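Local coordinates for putative flavoprotein (Bacteroides eggerthii, PDB 4ICI), which binds flavin mononucleotide in a flavodoxin-like fold and probably serves in electron transfer or a related redox reaction, at residues A[95-107]-A[124-138]. Numbering follows the deposited sequence.
With FMN (flavin mononucleotide), chain B.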
loop_
_atom_site.group_PDB
_atom_site.type_symbol
_atom_site.label_atom_id
_atom_site.label_comp_id
_atom_site.label_asym_id
_atom_site.label_seq_id
_atom_site.Cartn_x
_atom_site.Cartn_y
_atom_site.Cartn_z
ATOM N N TYR A 95 -0.507 2.789 0.958
ATOM C CA TYR A 95 -0.019 3.814 0.031
ATOM C C TYR A 95 -0.785 5.115 0.207
ATOM O O TYR A 95 -1.948 5.118 0.586
ATOM C CB TYR A 95 -0.098 3.333 -1.439
ATOM C CG TYR A 95 -1.434 2.717 -1.826
ATOM C CD1 TYR A 95 -1.673 1.362 -1.632
ATOM C CD2 TYR A 95 -2.440 3.479 -2.340
ATOM C CE1 TYR A 95 -2.917 0.813 -1.954
ATOM C CE2 TYR A 95 -3.670 2.941 -2.664
ATOM C CZ TYR A 95 -3.907 1.614 -2.471
ATOM O OH TYR A 95 -5.139 1.046 -2.769
ATOM N N PRO A 96 -0.172 6.226 -0.203
ATOM C CA PRO A 96 -0.925 7.445 -0.435
ATOM C C PRO A 96 -1.694 7.326 -1.749
ATOM O O PRO A 96 -1.200 6.705 -2.698
ATOM C CB PRO A 96 0.162 8.497 -0.572
ATOM C CG PRO A 96 1.339 7.752 -1.157
ATOM C CD PRO A 96 1.249 6.372 -0.546
ATOM N N ILE A 97 -2.878 7.898 -1.828
ATOM C CA ILE A 97 -3.630 7.982 -3.093
ATOM C C ILE A 97 -2.988 9.038 -3.976
ATOM O O ILE A 97 -2.851 10.171 -3.550
ATOM C CB ILE A 97 -5.097 8.408 -2.867
ATOM C CG1 ILE A 97 -5.863 7.399 -1.998
ATOM C CG2 ILE A 97 -5.828 8.657 -4.222
ATOM C CD1 ILE A 97 -5.829 5.946 -2.507
ATOM N N TRP A 98 -2.554 8.668 -5.176
ATOM C CA TRP A 98 -2.010 9.583 -6.175
ATOM C C TRP A 98 -2.884 9.503 -7.431
ATOM O O TRP A 98 -2.976 8.457 -8.060
ATOM C CB TRP A 98 -0.577 9.227 -6.550
ATOM C CG TRP A 98 0.472 9.561 -5.560
ATOM C CD1 TRP A 98 0.315 10.051 -4.282
ATOM C CD2 TRP A 98 1.880 9.342 -5.722
ATOM N NE1 TRP A 98 1.545 10.186 -3.669
ATOM C CE2 TRP A 98 2.511 9.751 -4.530
ATOM C CE3 TRP A 98 2.671 8.854 -6.767
ATOM C CZ2 TRP A 98 3.888 9.702 -4.350
ATOM C CZ3 TRP A 98 4.038 8.814 -6.570
ATOM C CH2 TRP A 98 4.633 9.234 -5.364
ATOM N N TRP A 99 -3.554 10.618 -7.759
ATOM C CA TRP A 99 -4.459 10.657 -8.900
ATOM C C TRP A 99 -5.463 9.480 -8.877
ATOM O O TRP A 99 -5.732 8.837 -9.888
ATOM C CB TRP A 99 -3.647 10.678 -10.194
ATOM C CG TRP A 99 -2.788 11.896 -10.323
ATOM C CD1 TRP A 99 -1.454 12.032 -9.976
ATOM C CD2 TRP A 99 -3.217 13.196 -10.771
ATOM N NE1 TRP A 99 -1.051 13.324 -10.202
ATOM C CE2 TRP A 99 -2.102 14.052 -10.691
ATOM C CE3 TRP A 99 -4.425 13.704 -11.239
ATOM C CZ2 TRP A 99 -2.162 15.400 -11.053
ATOM C CZ3 TRP A 99 -4.492 15.052 -11.607
ATOM C CH2 TRP A 99 -3.363 15.882 -11.510
ATOM N N ASP A 100 -6.033 9.242 -7.697
ATOM C CA ASP A 100 -7.047 8.198 -7.458
ATOM C C ASP A 100 -6.537 6.771 -7.683
ATOM O O ASP A 100 -7.345 5.851 -7.875
ATOM C CB ASP A 100 -8.314 8.475 -8.301
ATOM C CG ASP A 100 -9.614 8.090 -7.596
ATOM O OD1 ASP A 100 -9.614 7.746 -6.377
ATOM O OD2 ASP A 100 -10.632 8.108 -8.332
ATOM N N LEU A 101 -5.217 6.600 -7.632
ATOM C CA LEU A 101 -4.579 5.316 -7.862
ATOM C C LEU A 101 -3.522 5.022 -6.800
ATOM O O LEU A 101 -3.085 5.906 -6.076
ATOM C CB LEU A 101 -3.887 5.298 -9.242
ATOM C CG LEU A 101 -4.785 5.387 -10.472
ATOM C CD1 LEU A 101 -3.909 5.731 -11.705
ATOM C CD2 LEU A 101 -5.601 4.097 -10.661
ATOM N N ALA A 102 -3.097 3.771 -6.744
ATOM C CA ALA A 102 -1.861 3.429 -6.034
ATOM C C ALA A 102 -0.660 3.961 -6.816
ATOM O O ALA A 102 -0.592 3.830 -8.035
ATOM C CB ALA A 102 -1.717 1.930 -5.882
ATOM N N PRO A 103 0.322 4.547 -6.111
ATOM C CA PRO A 103 1.604 4.837 -6.756
ATOM C C PRO A 103 2.186 3.609 -7.431
ATOM O O PRO A 103 2.012 2.480 -6.941
ATOM C CB PRO A 103 2.478 5.317 -5.590
ATOM C CG PRO A 103 1.494 5.846 -4.567
ATOM C CD PRO A 103 0.316 4.920 -4.692
ATOM N N ARG A 104 2.885 3.824 -8.548
ATOM C CA ARG A 104 3.399 2.700 -9.318
ATOM C C ARG A 104 4.407 1.827 -8.576
ATOM O O ARG A 104 4.573 0.664 -8.921
ATOM C CB ARG A 104 3.965 3.164 -10.648
ATOM C CG ARG A 104 3.059 4.031 -11.527
ATOM C CD ARG A 104 1.731 3.467 -11.808
ATOM N NE ARG A 104 1.000 4.275 -12.786
ATOM C CZ ARG A 104 -0.271 4.055 -13.127
ATOM N NH1 ARG A 104 -0.945 3.050 -12.564
ATOM N NH2 ARG A 104 -0.825 4.782 -14.089
ATOM N N ILE A 105 5.048 2.364 -7.538
ATOM C CA ILE A 105 5.932 1.520 -6.734
ATOM C C ILE A 105 5.182 0.377 -6.037
ATOM O O ILE A 105 5.759 -0.645 -5.725
ATOM C CB ILE A 105 6.768 2.370 -5.722
ATOM C CG1 ILE A 105 8.028 1.618 -5.255
ATOM C CG2 ILE A 105 5.876 2.864 -4.577
ATOM C CD1 ILE A 105 9.013 2.483 -4.486
ATOM N N ILE A 106 3.872 0.541 -5.847
ATOM C CA ILE A 106 3.059 -0.554 -5.330
ATOM C C ILE A 106 3.019 -1.717 -6.340
ATOM O O ILE A 106 3.106 -2.882 -5.952
ATOM C CB ILE A 106 1.647 -0.074 -4.935
ATOM C CG1 ILE A 106 1.741 0.934 -3.771
ATOM C CG2 ILE A 106 0.773 -1.269 -4.554
ATOM C CD1 ILE A 106 2.534 0.469 -2.495
ATOM N N ASN A 107 2.917 -1.388 -7.618
ATOM C CA ASN A 107 3.023 -2.408 -8.655
ATOM C C ASN A 107 4.410 -3.079 -8.623
ATOM O O ASN A 107 4.537 -4.301 -8.761
ATOM C CB ASN A 107 2.750 -1.830 -10.046
ATOM C CG ASN A 107 1.393 -1.153 -10.150
ATOM O OD1 ASN A 107 1.244 0.033 -9.816
ATOM N ND2 ASN A 107 0.388 -1.903 -10.607
ATOM N N ALA A 124 -4.868 2.994 2.768
ATOM C CA ALA A 124 -4.379 4.231 2.171
ATOM C C ALA A 124 -4.576 5.419 3.063
ATOM O O ALA A 124 -5.363 5.374 4.017
ATOM C CB ALA A 124 -5.069 4.473 0.796
ATOM N N THR A 125 -3.838 6.471 2.744
ATOM C CA THR A 125 -4.158 7.818 3.196
ATOM C C THR A 125 -4.347 8.713 1.982
ATOM O O THR A 125 -3.909 8.383 0.880
ATOM C CB THR A 125 -3.099 8.404 4.166
ATOM O OG1 THR A 125 -1.879 8.687 3.492
ATOM C CG2 THR A 125 -2.854 7.487 5.375
ATOM N N SER A 126 -5.040 9.844 2.162
ATOM C CA SER A 126 -5.374 10.726 1.038
ATOM C C SER A 126 -5.720 12.101 1.546
ATOM O O SER A 126 -5.915 12.315 2.760
ATOM C CB SER A 126 -6.563 10.203 0.249
ATOM O OG SER A 126 -7.778 10.436 0.948
ATOM N N GLY A 127 -5.849 12.991 0.577
ATOM C CA GLY A 127 -6.368 14.331 0.813
ATOM C C GLY A 127 -7.873 14.441 0.722
ATOM O O GLY A 127 -8.394 15.569 0.663
ATOM N N GLY A 128 -8.570 13.309 0.723
ATOM C CA GLY A 128 -10.027 13.298 0.574
ATOM C C GLY A 128 -10.583 12.160 -0.266
ATOM O O GLY A 128 -11.717 11.684 -0.027
ATOM N N SER A 129 -9.835 11.743 -1.287
ATOM C CA SER A 129 -10.321 10.668 -2.130
ATOM C C SER A 129 -10.513 9.403 -1.317
ATOM O O SER A 129 -9.735 9.099 -0.407
ATOM C CB SER A 129 -9.345 10.361 -3.249
ATOM O OG SER A 129 -9.328 11.398 -4.211
ATOM N N SER A 130 -11.520 8.629 -1.701
ATOM C CA SER A 130 -11.747 7.311 -1.136
ATOM C C SER A 130 -10.728 6.332 -1.707
ATOM O O SER A 130 -10.111 6.565 -2.759
ATOM C CB SER A 130 -13.149 6.819 -1.457
ATOM O OG SER A 130 -13.319 6.686 -2.840
ATOM N N ILE A 131 -10.571 5.216 -1.031
ATOM C CA ILE A 131 -9.675 4.178 -1.504
ATOM C C ILE A 131 -10.231 3.366 -2.660
ATOM O O ILE A 131 -9.467 2.699 -3.352
ATOM C CB ILE A 131 -9.270 3.204 -0.360
ATOM C CG1 ILE A 131 -7.984 2.415 -0.717
ATOM C CG2 ILE A 131 -10.443 2.287 0.066
ATOM C CD1 ILE A 131 -7.420 1.576 0.444
ATOM N N GLY A 132 -11.543 3.404 -2.868
ATOM C CA GLY A 132 -12.192 2.456 -3.766
ATOM C C GLY A 132 -11.606 2.326 -5.152
ATOM O O GLY A 132 -11.382 1.202 -5.637
ATOM N N ASN A 133 -11.382 3.459 -5.815
ATOM C CA ASN A 133 -10.844 3.375 -7.178
ATOM C C ASN A 133 -9.494 2.679 -7.252
ATOM O O ASN A 133 -9.293 1.763 -8.051
ATOM C CB ASN A 133 -10.764 4.731 -7.857
ATOM C CG ASN A 133 -10.482 4.601 -9.339
ATOM O OD1 ASN A 133 -11.355 4.134 -10.100
ATOM N ND2 ASN A 133 -9.256 4.899 -9.746
ATOM N N SER A 134 -8.613 3.069 -6.350
ATOM C CA SER A 134 -7.259 2.532 -6.376
ATOM C C SER A 134 -7.317 1.039 -6.126
ATOM O O SER A 134 -6.585 0.270 -6.745
ATOM C CB SER A 134 -6.391 3.262 -5.338
ATOM O OG SER A 134 -6.741 2.955 -3.990
ATOM N N ALA A 135 -8.158 0.611 -5.168
ATOM C CA ALA A 135 -8.296 -0.787 -4.833
ATOM C C ALA A 135 -8.906 -1.599 -5.973
ATOM O O ALA A 135 -8.482 -2.722 -6.245
ATOM C CB ALA A 135 -9.111 -0.934 -3.555
ATOM N N THR A 136 -9.887 -1.022 -6.639
ATOM C CA THR A 136 -10.504 -1.670 -7.813
ATOM C C THR A 136 -9.471 -1.902 -8.914
ATOM O O THR A 136 -9.396 -2.990 -9.479
ATOM C CB THR A 136 -11.680 -0.848 -8.323
ATOM O OG1 THR A 136 -12.714 -0.888 -7.339
ATOM C CG2 THR A 136 -12.226 -1.348 -9.669
ATOM N N VAL A 137 -8.680 -0.875 -9.209
ATOM C CA VAL A 137 -7.659 -1.006 -10.263
ATOM C C VAL A 137 -6.610 -2.060 -9.873
ATOM O O VAL A 137 -6.226 -2.896 -10.696
ATOM C CB VAL A 137 -7.057 0.355 -10.631
ATOM C CG1 VAL A 137 -5.919 0.203 -11.652
ATOM C CG2 VAL A 137 -8.130 1.294 -11.166
ATOM N N LEU A 138 -6.168 -2.079 -8.613
ATOM C CA LEU A 138 -5.234 -3.102 -8.191
ATOM C C LEU A 138 -5.823 -4.510 -8.312
ATOM O O LEU A 138 -5.117 -5.419 -8.787
ATOM C CB LEU A 138 -4.745 -2.837 -6.776
ATOM C CG LEU A 138 -3.715 -1.739 -6.526
ATOM C CD1 LEU A 138 -3.540 -1.535 -4.987
ATOM C CD2 LEU A 138 -2.373 -2.042 -7.190
HETATM N N1 FMN B . -5.206 13.018 -2.400
HETATM C C2 FMN B . -6.484 12.699 -2.789
HETATM O O2 FMN B . -7.394 12.774 -1.967
HETATM N N3 FMN B . -6.727 12.311 -4.100
HETATM C C4 FMN B . -5.736 12.268 -5.067
HETATM O O4 FMN B . -6.063 11.851 -6.194
HETATM C C4A FMN B . -4.436 12.630 -4.678
HETATM N N5 FMN B . -3.386 12.635 -5.622
HETATM C C5A FMN B . -2.102 12.965 -5.169
HETATM C C6 FMN B . -1.034 12.942 -6.076
HETATM C C7 FMN B . 0.240 13.246 -5.665
HETATM C C7M FMN B . 1.381 13.168 -6.635
HETATM C C8 FMN B . 0.496 13.569 -4.344
HETATM C C8M FMN B . 1.898 13.921 -3.902
HETATM C C9 FMN B . -0.557 13.605 -3.439
HETATM C C9A FMN B . -1.871 13.284 -3.832
HETATM N N10 FMN B . -2.939 13.304 -2.920
HETATM C C10 FMN B . -4.205 12.975 -3.341
HETATM C "C1'" FMN B . -2.680 13.610 -1.467
HETATM C "C2'" FMN B . -2.104 12.339 -0.783
HETATM O "O2'" FMN B . -2.854 11.171 -1.015
HETATM C "C3'" FMN B . -2.070 12.487 0.751
HETATM O "O3'" FMN B . -1.478 13.773 1.120
HETATM C "C4'" FMN B . -1.382 11.295 1.482
HETATM O "O4'" FMN B . -1.797 11.348 2.825
HETATM C "C5'" FMN B . 0.184 11.470 1.443
HETATM O "O5'" FMN B . 0.695 10.346 2.112
HETATM P P FMN B . 2.243 10.191 2.489
HETATM O O1P FMN B . 2.524 11.333 3.478
HETATM O O2P FMN B . 2.463 8.845 2.991
HETATM O O3P FMN B . 3.109 10.355 1.235
HETATM O O HOH W 1 -8.630 5.561 -4.883
HETATM O O HOH W 2 -11.836 6.360 -5.235
HETATM O O HOH W 3 -4.531 1.702 -8.199
#
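Tyr95 and Pro96 pair in parallel with Ala124 and Thr125, Thr125 N bonding to Tyr95 O and Ile97 N to Thr125 O (2.9 Å), before both chains turn into flavin-binding loops. The Tyr95 side chain, its CG between backbone N and carbonyl carbon (chi1 48°), reaches helix 132-141, where OH donates to Ser134 OG at 2.8 Å. That serine oxygen lies at the ring edge, in plane, and donates in turn to Ile131 O; Leu138 CD1 lies 3.9 Å from Tyr95 CE1. In the conformer described, Ile97 CD1 packs on Ala124 CB (3.7 Å), and CG2 lies near FMN C4. Asn133 ND2 gives Asp100 O a nearly straight bond (2.8 Å, 176°), and two waters lie between Asp100 OD1 and Ser130 O, one also accepting from Ser134 N and the other from Asn133 N. The two loops share the isoalloxazine: Trp99 N bonds to FMN N5 (2.9 Å) and Asp100 N to O4, while Gly127 N holds N1, Ser129 N donates to O2 and Ser129 OG accepts from N3. As in flavodoxins, cofactor loops thus follow the C-terminal ends of neighbouring parallel strands, here 90-96 and 119-125, with helix 26-38 touching Pro96 and Thr125, helix 64-70 beside Trp98 and Trp99, and strand 146-152 meeting Leu138 through Trp147.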